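PDB 3RPC: possible metal-dependent hydrolase from Veillonella parvula, which probably acts as a zinc-dependent hydrolase of the metallo-beta-lactamase superfamily, holding two zinc ions bridged by a carboxylate oxygen and a water. Local coordinates for residues V166-W171 with S202-G206; V186-G192 with K221-M227; T207-G211 with D239-I244. All blocks are in the same frame, centred on the assembly; numbering follows the deposited sequence.

In the fold
Followed from the N terminus, the chain places residues 166-171 just after strand 163-165 and 186-192 on the neighbouring strand. Contact 1 then closes its loop where 202-206 folds back on 166-171. Because contact 2 opens before that closure and ends only at 221-227, the two cross; they share a zinc ion and its waters. Contact 3 starts at 207-211, directly after contact 1 has closed, so these two stand in series, but it crosses contact 2 and ends on helix 237-246. None nests inside another. Contact 2 pairs the strands of the beta-alpha-beta unit, contact 3 joins its helix 207-216 to the next helix, and contact 1 brings its connecting loop to the metal site.

Contact 1: V166-W171 with S202-G206; sequences VGDTVW and SIIMG. With ZN (zinc ion), chain E; ZN (zinc ion), chain F.
Met205, a selenomethionine, is driven between the residues of the 166-171 loop and makes the densest part of this contact. With CG beside the backbone N and the chain extended beyond it (chi2 168°, chi3 177°), its methyl group reaches in among Val166, Val170 and Trp171. There Met205 CE lies 4.0 Å from Val166 CG1. It also meets the Trp171 ring obliquely, with Met205 CE 3.9 Å from Trp171 CE3. Lower down the same side chain, Met205 CG covers Thr169 O at 3.4 Å; this oxygen is buried and has no polar partner in the model.

Toward the metals, Ile204 runs alongside Asp168, pointing the same way, and lays CG2 3.6 Å from Asp168 CG. The loop beneath is shaped by an ST turn in which Ser202 OG accepts the N-H of Ile204 at 3.0 Å while also pairing with Ala194 O.

The other side is more open to solvent. Val170 is only partly buried, although its CG1 rests closely on backbone, 3.3 Å from Ser202 O. Trp171, for all its contact with Met205, also stays partly exposed as a whole: it touches Val135 of the second subunit, and its NE1 turns to Glu176.

In this superfamily a single aspartate commonly joins the two metals. Here Asp168 OD2 binds both zinc ions, while Ile203 O accepts a hydrogen bond from His132 ND1, a histidine whose NE2 binds one of them. The apolar packing and this second-shell bond together probably help to set the geometry of the dinuclear site.

Contact 2: V186-G192 with K221-M227; sequences VIIMNTG and KIIAVHM. With ZN (zinc ion), chain F.
Strands 186-190 and 221-225 run parallel in register, Val186 beside Lys221 and Asn190 beside Val225, and five backbone bonds join their segments. Lys221 O takes the N-H of Ile187, Ile187 O that of Ile223, Ile223 O that of Met189, Met189 O that of Val225, and Val225 O that of Thr191. Of these, Val225 N meets Met189 O almost head-on at 2.8 Å, with a C=O...donor angle of 174°. The backbone of Val186 and Ile188 turns the other way, to strand 163-165 and the residues at its two ends.

Past the ladder the accounts are less complete. Thr191 OG1 is buried without a polar partner, covered instead by Ala224 CB at 3.4 Å and by Met227 CE at 3.3 Å; Gly192 N also lacks one. Asn190 ND2 makes a weak bond to Asp168 OD1, while its OD1 packs against Val225 CG2 and sits in plane at the edge of the His226 ring, 3.5 Å from His226 CB. Amide and ring are turned 57° apart.

His226 follows the strand in a left-handed backbone conformation and swings its imidazole out, CG anti to the backbone N (chi1 -155°), until NE2 binds zinc at 2.3 Å beside Asp76, His77 and Asp168. A ligand placed directly after the strand probably gains rigidity from the sheet, and Asn190, packed on the histidine and reaching the bridging aspartate, probably helps to orient both.

Contact 3: T207-G211 with D239-I244; sequences TKDIG and DVRKFI
Val240 O accepts the helical N-H of Ile244 at 2.9 Å, a bond internal to helix 237-246 that holds in place two residues packed against the facing helix. On that other helix Thr207 O takes the N-H of Gly211 at 3.0 Å, within the N-terminal turn of helix 207-216. The ring of Phe243 packs on this already satisfied oxygen, bringing CE2 to 3.3 Å from Thr207 O.

Thr207 and Phe243 together make up about half of the interface. Thr207 CB stands over the centre of the Phe243 ring in a CH-pi contact, 3.6 Å from the centroid and 10° off the normal, and Thr207 CG2 extends the cover toward the root of the phenyl group, 3.7 Å from Phe243 CB. Phe243 can reach this far because its CG lies anti to the backbone N (chi1 176°), which sends the ring across the gap between the helices. Gly211 N lies at the ring's edge, near its plane.

Deeper in, the contact is wholly aliphatic. Ile210 CD1 meets Val240 CG1 at 3.6 Å, and the CG2 methyls of Ile210 and Ile244 touch at 4.1 Å. Both isoleucines also pack on Val253 of the edge strand 253-254, so this layer seats the two helices on the sheet.

The helix segments run in roughly the same direction, 38° apart, with axes 10.4 Å from each other. Between these segments the contact is apolar, with burial of aliphatic groups and the CH-pi contact probably doing most of the work, well away from the zinc ions.

Contact 1: V166-W171 with S202-G206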
ATOM      1  N   VAL A 166      -4.488  10.964  -7.797  1.00 13.28           N
ATOM      2  CA  VAL A 166      -3.352  10.340  -7.117  1.00 13.98           C
ATOM      3  C   VAL A 166      -3.494  10.353  -5.591  1.00 14.54           C
ATOM      4  O   VAL A 166      -3.122   9.385  -4.905  1.00 14.12           O
ATOM      5  CB  VAL A 166      -2.040  11.014  -7.525  1.00 12.52           C
ATOM      6  CG1 VAL A 166      -0.848  10.340  -6.822  1.00 14.20           C
ATOM      7  CG2 VAL A 166      -1.872  10.938  -9.038  1.00 14.64           C
ATOM      8  N   GLY A 167      -4.025  11.456  -5.065  1.00 14.22           N
ATOM      9  CA  GLY A 167      -4.266  11.585  -3.638  1.00 14.02           C
ATOM     10  C   GLY A 167      -3.092  12.121  -2.836  1.00 12.99           C
ATOM     11  O   GLY A 167      -2.051  12.489  -3.386  1.00 14.73           O
ATOM     12  N   ASP A 168      -3.271  12.172  -1.519  1.00 13.21           N
ATOM     13  CA  ASP A 168      -2.233  12.656  -0.611  1.00 13.62           C
ATOM     14  C   ASP A 168      -1.182  11.576  -0.356  1.00 15.09           C
ATOM     15  O   ASP A 168      -1.233  10.862   0.647  1.00 15.85           O
ATOM     16  CB  ASP A 168      -2.856  13.130   0.710  1.00 14.57           C
ATOM     17  CG  ASP A 168      -3.298  14.593   0.675  1.00 17.03           C
ATOM     18  OD1 ASP A 168      -3.411  15.170  -0.422  1.00 16.96           O
ATOM     19  OD2 ASP A 168      -3.530  15.168   1.759  1.00 16.34           O
ATOM     20  N   THR A 169      -0.247  11.456  -1.293  1.00 13.63           N
ATOM     21  CA  THR A 169       0.844  10.495  -1.185  1.00 13.31           C
ATOM     22  C   THR A 169       2.100  11.119  -1.754  1.00 14.18           C
ATOM     23  O   THR A 169       2.040  11.989  -2.625  1.00 15.15           O
ATOM     24  CB  THR A 169       0.510   9.189  -1.934  1.00 16.56           C
ATOM     25  OG1 THR A 169       1.604   8.260  -1.822  1.00 15.13           O
ATOM     26  CG2 THR A 169       0.197   9.457  -3.406  1.00 15.35           C
ATOM     27  N   VAL A 170       3.236  10.684  -1.233  1.00 13.34           N
ATOM     28  CA  VAL A 170       4.513  10.949  -1.888  1.00 12.77           C
ATOM     29  C   VAL A 170       4.717   9.912  -2.998  1.00 12.98           C
ATOM     30  O   VAL A 170       3.914   8.995  -3.160  1.00 13.60           O
ATOM     31  CB  VAL A 170       5.680  10.917  -0.887  1.00 12.77           C
ATOM     32  CG1 VAL A 170       5.449  11.910   0.239  1.00 14.72           C
ATOM     33  CG2 VAL A 170       5.912   9.497  -0.320  1.00 14.11           C
ATOM     34  N   TRP A 171       5.778  10.052  -3.779  1.00 13.53           N
ATOM     35  CA  TRP A 171       6.004   9.111  -4.872  1.00 13.42           C
ATOM     36  C   TRP A 171       6.511   7.776  -4.333  1.00 16.27           C
ATOM     37  O   TRP A 171       7.633   7.689  -3.856  1.00 21.32           O
ATOM     38  CB  TRP A 171       7.010   9.679  -5.868  1.00 16.53           C
ATOM     39  CG  TRP A 171       7.005   8.947  -7.159  1.00 14.80           C
ATOM     40  CD1 TRP A 171       7.497   7.694  -7.392  1.00 14.62           C
ATOM     41  CD2 TRP A 171       6.494   9.419  -8.404  1.00 15.04           C
ATOM     42  NE1 TRP A 171       7.299   7.350  -8.712  1.00 15.88           N
ATOM     43  CE2 TRP A 171       6.697   8.400  -9.357  1.00 14.95           C
ATOM     44  CE3 TRP A 171       5.892  10.612  -8.812  1.00 16.92           C
ATOM     45  CZ2 TRP A 171       6.314   8.535 -10.690  1.00 17.64           C
ATOM     46  CZ3 TRP A 171       5.511  10.748 -10.138  1.00 17.07           C
ATOM     47  CH2 TRP A 171       5.719   9.713 -11.060  1.00 17.94           C
ATOM     48  N   SER A 202       8.312  16.240   2.189  1.00 16.31           N
ATOM     49  CA  SER A 202       6.893  16.601   2.227  1.00 15.88           C
ATOM     50  C   SER A 202       6.012  15.392   2.515  1.00 17.62           C
ATOM     51  O   SER A 202       6.406  14.249   2.296  1.00 16.35           O
ATOM     52  CB  SER A 202       6.488  17.253   0.902  1.00 17.36           C
ATOM     53  OG  SER A 202       5.096  17.542   0.838  1.00 15.10           O
ATOM     54  N   ILE A 203       4.813  15.653   3.014  1.00 14.55           N
ATOM     55  CA  ILE A 203       3.802  14.608   3.139  1.00 14.50           C
ATOM     56  C   ILE A 203       3.003  14.378   1.860  1.00 16.23           C
ATOM     57  O   ILE A 203       2.208  13.443   1.795  1.00 15.88           O
ATOM     58  CB  ILE A 203       2.827  14.902   4.287  1.00 15.52           C
ATOM     59  CG1 ILE A 203       2.132  16.252   4.060  1.00 17.45           C
ATOM     60  CG2 ILE A 203       3.570  14.866   5.625  1.00 19.50           C
ATOM     61  CD1 ILE A 203       1.024  16.567   5.073  1.00 22.63           C
ATOM     62  N   ILE A 204       3.168  15.246   0.863  1.00 14.97           N
ATOM     63  CA  ILE A 204       2.538  15.034  -0.436  1.00 14.30           C
ATOM     64  C   ILE A 204       3.572  15.303  -1.523  1.00 15.58           C
ATOM     65  O   ILE A 204       4.773  15.261  -1.258  1.00 17.59           O
ATOM     66  CB  ILE A 204       1.250  15.884  -0.647  1.00 14.80           C
ATOM     67  CG1 ILE A 204       1.520  17.383  -0.488  1.00 15.53           C
ATOM     68  CG2 ILE A 204       0.163  15.457   0.349  1.00 15.70           C
ATOM     69  CD1 ILE A 204       0.307  18.286  -0.838  1.00 15.23           C
HETATM   70  N   MSE A 205       3.114  15.546  -2.740  1.00 13.71           N
HETATM   71  CA  MSE A 205       4.019  15.788  -3.864  1.00 13.18           C
HETATM   72  C   MSE A 205       4.325  17.272  -4.099  1.00 12.34           C
HETATM   73  O   MSE A 205       3.719  18.155  -3.485  1.00 14.25           O
HETATM   74  CB  MSE A 205       3.440  15.159  -5.131  1.00 12.93           C
HETATM   75  CG  MSE A 205       3.547  13.642  -5.130  1.00 15.70           C
HETATM   76 SE   MSE A 205       2.495  12.844  -6.542  0.62 15.60          SE
HETATM   77  CE  MSE A 205       3.008  10.998  -6.241  1.00 15.62           C
ATOM     78  N   GLY A 206       5.304  17.528  -4.967  1.00 14.13           N
ATOM     79  CA  GLY A 206       5.663  18.870  -5.386  1.00 14.44           C
ATOM     80  C   GLY A 206       6.179  18.870  -6.815  1.00 15.05           C
ATOM     81  O   GLY A 206       5.860  17.977  -7.607  1.00 14.20           O
TER
HETATM   82 ZN    ZN E 301      -4.012  14.575   4.019  0.66 17.63          ZN
HETATM   83 ZN    ZN F 302      -4.192  17.193   1.961  0.71 16.48          ZN
HETATM   84  O   HOH W   1      -4.361  16.542   4.164  1.00 22.04           O
HETATM   85  O   HOH W   2      -1.845  17.797   2.793  1.00 16.97           O

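Contact 2: V186-G192 with K221-M227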
ATOM      1  N   VAL A 186      -5.474  10.976 -17.774  1.00 16.90           N
ATOM      2  CA  VAL A 186      -5.565  12.226 -17.015  1.00 15.12           C
ATOM      3  C   VAL A 186      -5.072  11.938 -15.609  1.00 15.51           C
ATOM      4  O   VAL A 186      -5.492  10.949 -15.003  1.00 16.53           O
ATOM      5  CB  VAL A 186      -7.019  12.742 -16.950  1.00 17.14           C
ATOM      6  CG1 VAL A 186      -7.113  14.026 -16.104  1.00 16.88           C
ATOM      7  CG2 VAL A 186      -7.554  12.980 -18.351  1.00 19.28           C
ATOM      8  N   ILE A 187      -4.174  12.774 -15.096  1.00 14.76           N
ATOM      9  CA  ILE A 187      -3.570  12.521 -13.793  1.00 14.38           C
ATOM     10  C   ILE A 187      -3.685  13.761 -12.922  1.00 15.88           C
ATOM     11  O   ILE A 187      -3.084  14.792 -13.225  1.00 18.29           O
ATOM     12  CB  ILE A 187      -2.089  12.107 -13.957  1.00 15.25           C
ATOM     13  CG1 ILE A 187      -2.001  10.885 -14.885  1.00 15.25           C
ATOM     14  CG2 ILE A 187      -1.440  11.835 -12.594  1.00 16.01           C
ATOM     15  CD1 ILE A 187      -0.562  10.491 -15.253  1.00 17.03           C
ATOM     16  N   ILE A 188      -4.475  13.664 -11.856  1.00 13.38           N
ATOM     17  CA  ILE A 188      -4.724  14.792 -10.968  1.00 15.28           C
ATOM     18  C   ILE A 188      -3.834  14.609  -9.740  1.00 14.72           C
ATOM     19  O   ILE A 188      -3.987  13.632  -9.002  1.00 15.50           O
ATOM     20  CB  ILE A 188      -6.212  14.852 -10.555  1.00 14.99           C
ATOM     21  CG1 ILE A 188      -7.100  14.971 -11.795  1.00 15.71           C
ATOM     22  CG2 ILE A 188      -6.463  16.019  -9.620  1.00 16.24           C
ATOM     23  CD1 ILE A 188      -8.574  14.711 -11.511  1.00 18.27           C
HETATM   24  N   MSE A 189      -2.900  15.542  -9.543  1.00 15.17           N
HETATM   25  CA  MSE A 189      -1.843  15.420  -8.538  1.00 13.67           C
HETATM   26  C   MSE A 189      -1.917  16.518  -7.492  1.00 14.54           C
HETATM   27  O   MSE A 189      -2.172  17.679  -7.826  1.00 15.90           O
HETATM   28  CB  MSE A 189      -0.473  15.546  -9.210  1.00 17.29           C
HETATM   29  CG  MSE A 189      -0.245  14.654 -10.411  1.00 19.01           C
HETATM   30 SE   MSE A 189       1.493  15.076 -11.204  0.66 18.42          SE
HETATM   31  CE  MSE A 189       2.660  14.656  -9.690  1.00 18.63           C
ATOM     32  N   ASN A 190      -1.688  16.153  -6.236  1.00 13.00           N
ATOM     33  CA  ASN A 190      -1.631  17.109  -5.137  1.00 12.33           C
ATOM     34  C   ASN A 190      -0.191  17.577  -4.960  1.00 15.22           C
ATOM     35  O   ASN A 190       0.640  16.854  -4.403  1.00 15.60           O
ATOM     36  CB  ASN A 190      -2.161  16.457  -3.861  1.00 13.26           C
ATOM     37  CG  ASN A 190      -3.658  16.196  -3.934  1.00 16.34           C
ATOM     38  OD1 ASN A 190      -4.356  16.806  -4.755  1.00 16.80           O
ATOM     39  ND2 ASN A 190      -4.165  15.306  -3.083  1.00 16.13           N
ATOM     40  N   THR A 191       0.101  18.779  -5.449  1.00 13.53           N
ATOM     41  CA  THR A 191       1.492  19.204  -5.618  1.00 11.90           C
ATOM     42  C   THR A 191       1.884  20.403  -4.763  1.00 14.55           C
ATOM     43  O   THR A 191       2.890  21.065  -5.045  1.00 14.05           O
ATOM     44  CB  THR A 191       1.804  19.521  -7.098  1.00 14.41           C
ATOM     45  OG1 THR A 191       1.007  20.635  -7.541  1.00 14.63           O
ATOM     46  CG2 THR A 191       1.507  18.324  -7.973  1.00 15.98           C
ATOM     47  N   GLY A 192       1.118  20.659  -3.710  1.00 13.59           N
ATOM     48  CA  GLY A 192       1.395  21.774  -2.827  1.00 15.48           C
ATOM     49  C   GLY A 192       2.570  21.593  -1.878  1.00 13.28           C
ATOM     50  O   GLY A 192       2.929  22.523  -1.158  1.00 13.12           O
ATOM     51  N   LYS A 221      -2.598  14.019 -19.657  1.00 19.16           N
ATOM     52  CA  LYS A 221      -2.920  15.379 -19.256  1.00 19.81           C
ATOM     53  C   LYS A 221      -2.764  15.435 -17.746  1.00 16.88           C
ATOM     54  O   LYS A 221      -3.522  14.794 -17.012  1.00 19.32           O
ATOM     55  CB  LYS A 221      -4.351  15.724 -19.647  1.00 25.39           C
ATOM     56  CG  LYS A 221      -4.747  17.143 -19.306  1.00 33.60           C
ATOM     57  CD  LYS A 221      -5.384  17.831 -20.503  1.00 48.60           C
ATOM     58  CE  LYS A 221      -6.656  17.128 -20.935  1.00 47.76           C
ATOM     59  NZ  LYS A 221      -7.120  17.607 -22.262  1.00 51.47           N
ATOM     60  N   ILE A 222      -1.762  16.162 -17.277  1.00 15.65           N
ATOM     61  CA  ILE A 222      -1.540  16.296 -15.851  1.00 14.46           C
ATOM     62  C   ILE A 222      -2.243  17.545 -15.321  1.00 18.37           C
ATOM     63  O   ILE A 222      -2.223  18.594 -15.964  1.00 17.49           O
ATOM     64  CB  ILE A 222      -0.042  16.331 -15.556  1.00 15.93           C
ATOM     65  CG1 ILE A 222       0.558  14.970 -15.930  1.00 19.60           C
ATOM     66  CG2 ILE A 222       0.201  16.684 -14.109  1.00 16.94           C
ATOM     67  CD1 ILE A 222       2.031  14.996 -16.250  1.00 23.96           C
ATOM     68  N   ILE A 223      -2.885  17.414 -14.164  1.00 15.37           N
ATOM     69  CA  ILE A 223      -3.592  18.530 -13.546  1.00 15.25           C
ATOM     70  C   ILE A 223      -3.072  18.662 -12.126  1.00 14.83           C
ATOM     71  O   ILE A 223      -3.246  17.746 -11.321  1.00 15.92           O
ATOM     72  CB  ILE A 223      -5.125  18.285 -13.529  1.00 14.45           C
ATOM     73  CG1 ILE A 223      -5.642  18.114 -14.962  1.00 17.95           C
ATOM     74  CG2 ILE A 223      -5.845  19.444 -12.841  1.00 16.96           C
ATOM     75  CD1 ILE A 223      -7.132  17.736 -15.071  1.00 17.46           C
ATOM     76  N   ALA A 224      -2.417  19.785 -11.825  1.00 13.81           N
ATOM     77  CA  ALA A 224      -1.824  20.010 -10.511  1.00 13.83           C
ATOM     78  C   ALA A 224      -2.731  20.841  -9.612  1.00 16.03           C
ATOM     79  O   ALA A 224      -3.156  21.943  -9.987  1.00 16.55           O
ATOM     80  CB  ALA A 224      -0.452  20.682 -10.653  1.00 14.49           C
ATOM     81  N   VAL A 225      -3.017  20.310  -8.428  1.00 14.59           N
ATOM     82  CA  VAL A 225      -3.925  20.953  -7.479  1.00 14.59           C
ATOM     83  C   VAL A 225      -3.372  20.893  -6.048  1.00 14.88           C
ATOM     84  O   VAL A 225      -2.178  20.645  -5.860  1.00 14.74           O
ATOM     85  CB  VAL A 225      -5.347  20.336  -7.551  1.00 11.71           C
ATOM     86  CG1 VAL A 225      -5.929  20.521  -8.955  1.00 16.30           C
ATOM     87  CG2 VAL A 225      -5.326  18.858  -7.167  1.00 15.34           C
ATOM     88  N   HIS A 226      -4.230  21.121  -5.052  1.00 15.53           N
ATOM     89  CA  HIS A 226      -3.840  21.100  -3.634  1.00 13.36           C
ATOM     90  C   HIS A 226      -2.904  22.265  -3.290  1.00 13.17           C
ATOM     91  O   HIS A 226      -1.960  22.121  -2.515  1.00 15.41           O
ATOM     92  CB  HIS A 226      -3.221  19.737  -3.248  1.00 14.07           C
ATOM     93  CG  HIS A 226      -3.337  19.400  -1.789  1.00 14.03           C
ATOM     94  ND1 HIS A 226      -2.787  20.182  -0.798  1.00 15.54           N
ATOM     95  CD2 HIS A 226      -3.922  18.351  -1.156  1.00 14.99           C
ATOM     96  CE1 HIS A 226      -3.037  19.641   0.382  1.00 18.37           C
ATOM     97  NE2 HIS A 226      -3.724  18.528   0.192  1.00 16.39           N
HETATM   98  N   MSE A 227      -3.199  23.439  -3.845  1.00 13.44           N
HETATM   99  CA  MSE A 227      -2.349  24.604  -3.631  1.00 14.70           C
HETATM  100  C   MSE A 227      -3.111  25.857  -3.211  1.00 15.18           C
HETATM  101  O   MSE A 227      -4.331  25.952  -3.386  1.00 16.88           O
HETATM  102  CB  MSE A 227      -1.545  24.899  -4.897  1.00 15.37           C
HETATM  103  CG  MSE A 227      -0.497  23.825  -5.167  1.00 14.20           C
HETATM  104 SE   MSE A 227       0.472  24.017  -6.845  0.72 15.99          SE
HETATM  105  CE  MSE A 227      -0.901  23.340  -8.042  1.00 19.18           C
TER
HETATM  106 ZN    ZN F 302      -4.192  17.193   1.961  0.71 16.48          ZN
HETATM  107  O   HOH W   1      -4.361  16.542   4.164  1.00 22.04           O
HETATM  108  O   HOH W   2      -1.845  17.797   2.793  1.00 16.97           O

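Contact 3: T207-G211 with D239-I244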
ATOM      1  N   THR A 207       6.995  19.865  -7.154  1.00 14.44           N
ATOM      2  CA  THR A 207       7.460  20.013  -8.526  1.00 14.61           C
ATOM      3  C   THR A 207       8.302  18.829  -9.019  1.00 13.26           C
ATOM      4  O   THR A 207       8.197  18.446 -10.185  1.00 14.97           O
ATOM      5  CB  THR A 207       8.237  21.323  -8.732  1.00 16.17           C
ATOM      6  OG1 THR A 207       9.241  21.443  -7.717  1.00 16.09           O
ATOM      7  CG2 THR A 207       7.287  22.521  -8.664  1.00 17.81           C
ATOM      8  N   LYS A 208       9.114  18.237  -8.139  1.00 12.25           N
ATOM      9  CA  LYS A 208       9.913  17.084  -8.561  1.00 14.07           C
ATOM     10  C   LYS A 208       9.022  15.990  -9.142  1.00 15.07           C
ATOM     11  O   LYS A 208       9.347  15.364 -10.159  1.00 16.89           O
ATOM     12  CB  LYS A 208      10.723  16.529  -7.396  1.00 19.23           C
ATOM     13  CG  LYS A 208      11.747  15.491  -7.795  1.00 29.26           C
ATOM     14  CD  LYS A 208      12.641  15.126  -6.611  1.00 39.35           C
ATOM     15  CE  LYS A 208      13.171  16.367  -5.895  1.00 43.56           C
ATOM     16  NZ  LYS A 208      14.194  17.114  -6.681  1.00 44.83           N
ATOM     17  N   ASP A 209       7.888  15.762  -8.484  1.00 13.51           N
ATOM     18  CA  ASP A 209       6.931  14.753  -8.921  1.00 13.59           C
ATOM     19  C   ASP A 209       6.256  15.108 -10.236  1.00 14.49           C
ATOM     20  O   ASP A 209       5.972  14.232 -11.051  1.00 15.50           O
ATOM     21  CB  ASP A 209       5.901  14.525  -7.816  1.00 14.42           C
ATOM     22  CG  ASP A 209       6.569  14.257  -6.487  1.00 13.56           C
ATOM     23  OD1 ASP A 209       6.957  13.094  -6.260  1.00 16.18           O
ATOM     24  OD2 ASP A 209       6.780  15.208  -5.703  1.00 14.36           O
ATOM     25  N   ILE A 210       5.989  16.393 -10.447  1.00 14.79           N
ATOM     26  CA  ILE A 210       5.409  16.806 -11.708  1.00 14.56           C
ATOM     27  C   ILE A 210       6.361  16.485 -12.853  1.00 13.94           C
ATOM     28  O   ILE A 210       5.957  15.952 -13.878  1.00 17.05           O
ATOM     29  CB  ILE A 210       5.082  18.305 -11.706  1.00 15.38           C
ATOM     30  CG1 ILE A 210       4.049  18.617 -10.627  1.00 15.33           C
ATOM     31  CG2 ILE A 210       4.599  18.758 -13.090  1.00 18.04           C
ATOM     32  CD1 ILE A 210       3.675  20.096 -10.565  1.00 14.37           C
ATOM     33  N   GLY A 211       7.640  16.806 -12.678  1.00 13.78           N
ATOM     34  CA  GLY A 211       8.600  16.520 -13.725  1.00 17.16           C
ATOM     35  C   GLY A 211       8.666  15.024 -13.985  1.00 15.88           C
ATOM     36  O   GLY A 211       8.728  14.581 -15.138  1.00 17.08           O
ATOM     37  N   ASP A 239       4.837  28.904  -8.038  1.00 14.53           N
ATOM     38  CA  ASP A 239       6.025  28.046  -8.031  1.00 13.94           C
ATOM     39  C   ASP A 239       5.933  26.980  -9.122  1.00 14.30           C
ATOM     40  O   ASP A 239       6.891  26.734  -9.858  1.00 15.32           O
ATOM     41  CB  ASP A 239       6.200  27.360  -6.675  1.00 15.81           C
ATOM     42  CG  ASP A 239       6.412  28.339  -5.532  1.00 19.48           C
ATOM     43  OD1 ASP A 239       6.732  29.517  -5.795  1.00 19.53           O
ATOM     44  OD2 ASP A 239       6.271  27.916  -4.362  1.00 18.22           O
ATOM     45  N   VAL A 240       4.774  26.344  -9.237  1.00 13.41           N
ATOM     46  CA  VAL A 240       4.628  25.290 -10.226  1.00 13.26           C
ATOM     47  C   VAL A 240       4.691  25.874 -11.632  1.00 15.46           C
ATOM     48  O   VAL A 240       5.305  25.287 -12.526  1.00 14.33           O
ATOM     49  CB  VAL A 240       3.326  24.495 -10.016  1.00 13.42           C
ATOM     50  CG1 VAL A 240       3.048  23.601 -11.224  1.00 15.07           C
ATOM     51  CG2 VAL A 240       3.422  23.665  -8.747  1.00 15.85           C
ATOM     52  N   ARG A 241       4.074  27.034 -11.826  1.00 15.36           N
ATOM     53  CA  ARG A 241       4.097  27.670 -13.143  1.00 14.47           C
ATOM     54  C   ARG A 241       5.518  28.004 -13.609  1.00 12.97           C
ATOM     55  O   ARG A 241       5.859  27.787 -14.782  1.00 14.82           O
ATOM     56  CB  ARG A 241       3.173  28.892 -13.171  1.00 12.34           C
ATOM     57  CG  ARG A 241       1.720  28.452 -13.154  1.00 14.35           C
ATOM     58  CD  ARG A 241       0.773  29.585 -12.894  1.00 17.56           C
ATOM     59  NE  ARG A 241      -0.599  29.100 -13.000  1.00 17.88           N
ATOM     60  CZ  ARG A 241      -1.632  29.646 -12.369  1.00 19.12           C
ATOM     61  NH1 ARG A 241      -1.449  30.697 -11.580  1.00 19.09           N
ATOM     62  NH2 ARG A 241      -2.845  29.131 -12.527  1.00 20.76           N
ATOM     63  N   LYS A 242       6.360  28.481 -12.692  1.00 14.55           N
ATOM     64  CA  LYS A 242       7.754  28.770 -13.036  1.00 13.86           C
ATOM     65  C   LYS A 242       8.476  27.484 -13.441  1.00 16.01           C
ATOM     66  O   LYS A 242       9.223  27.444 -14.423  1.00 16.14           O
ATOM     67  CB  LYS A 242       8.481  29.419 -11.851  1.00 17.47           C
ATOM     68  CG  LYS A 242       9.942  29.784 -12.165  1.00 17.66           C
ATOM     69  CD  LYS A 242      10.585  30.657 -11.084  1.00 18.91           C
ATOM     70  CE  LYS A 242      10.713  29.932  -9.752  1.00 19.91           C
ATOM     71  NZ  LYS A 242      11.563  30.729  -8.785  1.00 18.59           N
ATOM     72  N   PHE A 243       8.231  26.427 -12.684  1.00 15.00           N
ATOM     73  CA  PHE A 243       8.901  25.159 -12.904  1.00 13.81           C
ATOM     74  C   PHE A 243       8.511  24.563 -14.250  1.00 14.46           C
ATOM     75  O   PHE A 243       9.375  24.122 -15.015  1.00 15.10           O
ATOM     76  CB  PHE A 243       8.545  24.202 -11.763  1.00 16.11           C
ATOM     77  CG  PHE A 243       9.099  22.816 -11.921  1.00 15.13           C
ATOM     78  CD1 PHE A 243      10.380  22.521 -11.501  1.00 15.53           C
ATOM     79  CD2 PHE A 243       8.318  21.809 -12.468  1.00 15.68           C
ATOM     80  CE1 PHE A 243      10.886  21.233 -11.636  1.00 14.38           C
ATOM     81  CE2 PHE A 243       8.823  20.515 -12.617  1.00 16.44           C
ATOM     82  CZ  PHE A 243      10.101  20.233 -12.192  1.00 15.96           C
ATOM     83  N   ILE A 244       7.216  24.506 -14.542  1.00 15.20           N
ATOM     84  CA  ILE A 244       6.800  23.891 -15.798  1.00 14.36           C
ATOM     85  C   ILE A 244       7.205  24.726 -17.014  1.00 14.38           C
ATOM     86  O   ILE A 244       7.517  24.186 -18.077  1.00 16.91           O
ATOM     87  CB  ILE A 244       5.290  23.514 -15.815  1.00 14.95           C
ATOM     88  CG1 ILE A 244       4.397  24.755 -15.706  1.00 13.94           C
ATOM     89  CG2 ILE A 244       5.003  22.503 -14.688  1.00 15.64           C
ATOM     90  CD1 ILE A 244       2.893  24.430 -15.736  1.00 16.45           C
TER